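Homoserine kinase (Listeria monocytogenes, PDB 3HUL) probably catalyses the ATP-dependent phosphorylation of L-homoserine to O-phospho-L-homoserine, a late step in threonine biosynthesis. Local coordinates at residues E183-M194 with L205-W215. Sequence-based numbering, arbitrary orientation.
Sequences EAVQASSIANVM and LAGEMMERDLW
M209 and I190 meet through matching first torsions. In M209 the first torsion sets CG beside the backbone N, and further bends at chi2 and chi3 fold SD back over I190. In I190 a chi1 of -61° puts CG2 beside its own carbonyl carbon, and CG2 lies 3.9 Å from M209 CB. The two side chains cross at about a right angle, with I190 CD1 also against M209 SD. V193 CG1 touches M209 CG at 3.9 Å. M194 CB packs on M209 CB at 3.7 Å, so three residues of 183-194 line one side of M209. M194 also reaches M210, with M194 SD 4.0 Å from M210 CB.

The pairing is a helical hairpin in the C-terminal part of this GHMP kinase. After helix 181-198 the chain turns back through helix 203-210; the axes of 183-194 and 205-210 are roughly antiparallel, at 153°, and approach to 8.7 Å.

Past the second helix the chain continues as a loop alongside 183-194. L214 CD1 reaches I190 CG1 at 3.7 Å, and L214 CB touches A187 CB. The same A187 methyl sits over one face of the W215 six-membered ring, 3.8 Å from its centroid and 22° off the normal, a CH-pi contact. No hydrogen bond joins the two segments, so this interface is held by apolar contact. W215 NE1 instead donates to P16 O. Segment 183-194 also meets a second subunit: N192 ND2 hydrogen-bonds S20 OG of that neighbouring chain, and I190 packs on its A139 as well.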
loop_
_atom_site.group_PDB
_atom_site.type_symbol
_atom_site.label_atom_id
_atom_site.label_comp_id
_atom_site.label_asym_id
_atom_site.label_seq_id
_atom_site.Cartn_x
_atom_site.Cartn_y
_atom_site.Cartn_z
ATOM N N GLU A 183 -19.675 3.307 22.935
ATOM C CA GLU A 183 -18.528 2.477 23.273
ATOM C C GLU A 183 -18.137 1.625 22.076
ATOM O O GLU A 183 -16.957 1.486 21.779
ATOM C CB GLU A 183 -18.875 1.579 24.457
ATOM C CG GLU A 183 -17.670 0.990 25.201
ATOM C CD GLU A 183 -18.040 0.527 26.622
ATOM O OE1 GLU A 183 -18.533 1.366 27.416
ATOM O OE2 GLU A 183 -17.842 -0.666 26.937
ATOM N N ALA A 184 -19.134 1.062 21.402
ATOM C CA ALA A 184 -18.905 0.246 20.223
ATOM C C ALA A 184 -18.266 1.054 19.080
ATOM O O ALA A 184 -17.333 0.576 18.432
ATOM C CB ALA A 184 -20.206 -0.400 19.761
ATOM N N VAL A 185 -18.781 2.270 18.850
ATOM C CA VAL A 185 -18.280 3.183 17.812
ATOM C C VAL A 185 -16.808 3.499 18.061
ATOM O O VAL A 185 -15.994 3.434 17.149
ATOM C CB VAL A 185 -19.121 4.485 17.729
ATOM C CG1 VAL A 185 -18.487 5.508 16.787
ATOM C CG2 VAL A 185 -20.544 4.166 17.250
ATOM N N GLN A 186 -16.485 3.782 19.315
ATOM C CA GLN A 186 -15.139 4.084 19.736
ATOM C C GLN A 186 -14.179 2.885 19.585
ATOM O O GLN A 186 -13.041 3.049 19.117
ATOM C CB GLN A 186 -15.162 4.603 21.172
ATOM C CG GLN A 186 -13.801 4.703 21.821
ATOM C CD GLN A 186 -13.799 5.543 23.108
ATOM O OE1 GLN A 186 -14.099 6.746 23.086
ATOM N NE2 GLN A 186 -13.404 4.917 24.225
ATOM N N ALA A 187 -14.631 1.693 19.964
ATOM C CA ALA A 187 -13.788 0.503 19.839
ATOM C C ALA A 187 -13.502 0.212 18.369
ATOM O O ALA A 187 -12.423 -0.243 18.013
ATOM C CB ALA A 187 -14.444 -0.693 20.478
ATOM N N SER A 188 -14.491 0.456 17.530
ATOM C CA SER A 188 -14.303 0.290 16.109
ATOM C C SER A 188 -13.220 1.248 15.621
ATOM O O SER A 188 -12.305 0.852 14.910
ATOM C CB SER A 188 -15.619 0.522 15.368
ATOM O OG SER A 188 -15.426 0.306 13.990
ATOM N N SER A 189 -13.297 2.501 16.067
ATOM C CA SER A 189 -12.395 3.542 15.573
ATOM C C SER A 189 -10.959 3.240 15.957
ATOM O O SER A 189 -10.046 3.538 15.207
ATOM C CB SER A 189 -12.836 4.931 16.052
ATOM O OG SER A 189 -12.659 5.048 17.452
ATOM N N ILE A 190 -10.763 2.575 17.088
ATOM C CA ILE A 190 -9.412 2.180 17.524
ATOM C C ILE A 190 -8.792 1.068 16.660
ATOM O O ILE A 190 -7.587 1.081 16.365
ATOM C CB ILE A 190 -9.432 1.773 19.030
ATOM C CG1 ILE A 190 -9.878 2.965 19.900
ATOM C CG2 ILE A 190 -8.069 1.192 19.490
ATOM C CD1 ILE A 190 -9.054 4.258 19.719
ATOM N N ALA A 191 -9.607 0.078 16.282
ATOM C CA ALA A 191 -9.138 -0.955 15.373
ATOM C C ALA A 191 -8.855 -0.329 13.984
ATOM O O ALA A 191 -7.852 -0.637 13.357
ATOM C CB ALA A 191 -10.164 -2.073 15.282
ATOM N N ASN A 192 -9.742 0.548 13.525
ATOM C CA ASN A 192 -9.550 1.283 12.256
ATOM C C ASN A 192 -8.193 1.985 12.238
ATOM O O ASN A 192 -7.433 1.849 11.289
ATOM C CB ASN A 192 -10.619 2.347 12.056
ATOM C CG ASN A 192 -12.002 1.789 11.908
ATOM O OD1 ASN A 192 -12.200 0.579 11.761
ATOM N ND2 ASN A 192 -12.993 2.689 11.897
ATOM N N VAL A 193 -7.897 2.730 13.300
ATOM C CA VAL A 193 -6.629 3.438 13.417
ATOM C C VAL A 193 -5.432 2.469 13.448
ATOM O O VAL A 193 -4.427 2.686 12.762
ATOM C CB VAL A 193 -6.626 4.408 14.640
ATOM C CG1 VAL A 193 -5.220 5.000 14.859
ATOM C CG2 VAL A 193 -7.615 5.536 14.399
ATOM N N MET A 194 -5.567 1.376 14.200
ATOM C CA MET A 194 -4.530 0.340 14.285
ATOM C C MET A 194 -4.220 -0.154 12.881
ATOM O O MET A 194 -3.054 -0.188 12.484
ATOM C CB MET A 194 -4.986 -0.829 15.152
ATOM C CG MET A 194 -3.984 -2.003 15.253
ATOM S SD MET A 194 -4.574 -3.463 16.183
ATOM C CE MET A 194 -5.672 -4.238 15.002
ATOM N N LEU A 205 2.487 3.601 16.916
ATOM C CA LEU A 205 1.071 3.960 17.061
ATOM C C LEU A 205 0.206 2.695 17.050
ATOM O O LEU A 205 -0.646 2.543 17.902
ATOM C CB LEU A 205 0.629 4.957 15.980
ATOM C CG LEU A 205 -0.869 5.305 15.796
ATOM C CD1 LEU A 205 -1.518 5.848 17.109
ATOM C CD2 LEU A 205 -0.979 6.340 14.663
ATOM N N ALA A 206 0.451 1.779 16.113
ATOM C CA ALA A 206 -0.325 0.537 16.061
ATOM C C ALA A 206 -0.306 -0.189 17.404
ATOM O O ALA A 206 -1.331 -0.715 17.855
ATOM C CB ALA A 206 0.217 -0.384 15.006
ATOM N N GLY A 207 0.880 -0.252 18.012
ATOM C CA GLY A 207 1.067 -1.032 19.236
ATOM C C GLY A 207 0.275 -0.435 20.371
ATOM O O GLY A 207 -0.291 -1.154 21.191
ATOM N N GLU A 208 0.245 0.890 20.394
ATOM C CA GLU A 208 -0.578 1.670 21.305
ATOM C C GLU A 208 -2.083 1.366 21.172
ATOM O O GLU A 208 -2.797 1.240 22.185
ATOM C CB GLU A 208 -0.303 3.145 21.036
ATOM C CG GLU A 208 -0.842 4.124 22.076
ATOM C CD GLU A 208 -0.141 5.487 21.992
ATOM O OE1 GLU A 208 0.722 5.677 21.084
ATOM O OE2 GLU A 208 -0.453 6.367 22.838
ATOM N N MET A 209 -2.576 1.262 19.938
ATOM C CA MET A 209 -3.988 0.909 19.721
ATOM C C MET A 209 -4.221 -0.561 20.100
ATOM O O MET A 209 -5.210 -0.911 20.705
ATOM C CB MET A 209 -4.416 1.171 18.253
ATOM C CG MET A 209 -4.284 2.660 17.776
ATOM S SD MET A 209 -5.327 3.871 18.653
ATOM C CE MET A 209 -4.225 4.486 19.898
ATOM N N MET A 210 -3.278 -1.409 19.732
ATOM C CA MET A 210 -3.385 -2.825 19.939
ATOM C C MET A 210 -3.547 -3.185 21.441
ATOM O O MET A 210 -4.192 -4.179 21.760
ATOM C CB MET A 210 -2.161 -3.495 19.325
ATOM C CG MET A 210 -2.213 -4.992 19.211
ATOM S SD MET A 210 -0.619 -5.683 18.631
ATOM C CE MET A 210 -0.170 -4.543 17.364
ATOM N N GLU A 211 -2.995 -2.366 22.338
ATOM C CA GLU A 211 -3.054 -2.622 23.795
ATOM C C GLU A 211 -4.385 -2.267 24.470
ATOM O O GLU A 211 -4.626 -2.684 25.594
ATOM C CB GLU A 211 -1.896 -1.933 24.533
ATOM C CG GLU A 211 -0.554 -2.595 24.258
ATOM C CD GLU A 211 0.580 -2.113 25.142
ATOM O OE1 GLU A 211 0.623 -0.923 25.539
ATOM O OE2 GLU A 211 1.455 -2.943 25.425
ATOM N N ARG A 212 -5.248 -1.506 23.797
ATOM C CA ARG A 212 -6.577 -1.208 24.346
ATOM C C ARG A 212 -7.586 -2.351 24.082
ATOM O O ARG A 212 -7.627 -2.927 22.987
ATOM C CB ARG A 212 -7.060 0.139 23.819
ATOM C CG ARG A 212 -5.965 1.190 23.845
ATOM C CD ARG A 212 -6.421 2.513 24.401
ATOM N NE ARG A 212 -5.330 3.496 24.368
ATOM C CZ ARG A 212 -5.344 4.673 24.993
ATOM N NH1 ARG A 212 -6.396 5.050 25.720
ATOM N NH2 ARG A 212 -4.298 5.482 24.890
ATOM N N ASP A 213 -8.374 -2.718 25.088
ATOM C CA ASP A 213 -9.267 -3.887 24.939
ATOM C C ASP A 213 -10.621 -3.533 24.301
ATOM O O ASP A 213 -10.873 -3.882 23.137
ATOM C CB ASP A 213 -9.427 -4.662 26.269
ATOM C CG ASP A 213 -9.966 -3.797 27.417
ATOM O OD1 ASP A 213 -10.458 -2.662 27.165
ATOM O OD2 ASP A 213 -9.906 -4.275 28.582
ATOM N N LEU A 214 -11.461 -2.866 25.102
ATOM C CA LEU A 214 -12.718 -2.184 24.732
ATOM C C LEU A 214 -13.960 -3.026 24.455
ATOM O O LEU A 214 -15.078 -2.491 24.483
ATOM C CB LEU A 214 -12.495 -1.154 23.617
ATOM C CG LEU A 214 -11.475 -0.037 23.857
ATOM C CD1 LEU A 214 -11.166 0.638 22.529
ATOM C CD2 LEU A 214 -11.958 0.983 24.895
ATOM N N TRP A 215 -13.787 -4.320 24.210
ATOM C CA TRP A 215 -14.883 -5.148 23.687
ATOM C C TRP A 215 -15.720 -5.977 24.692
ATOM O O TRP A 215 -15.354 -6.138 25.856
ATOM C CB TRP A 215 -14.378 -6.037 22.547
ATOM C CG TRP A 215 -14.194 -5.295 21.259
ATOM C CD1 TRP A 215 -13.017 -5.031 20.629
ATOM C CD2 TRP A 215 -15.220 -4.709 20.446
ATOM N NE1 TRP A 215 -13.240 -4.339 19.471
ATOM C CE2 TRP A 215 -14.583 -4.121 19.333
ATOM C CE3 TRP A 215 -16.619 -4.619 20.553
ATOM C CZ2 TRP A 215 -15.284 -3.457 18.335
ATOM C CZ3 TRP A 215 -17.320 -3.955 19.552
ATOM C CH2 TRP A 215 -16.649 -3.381 18.460
#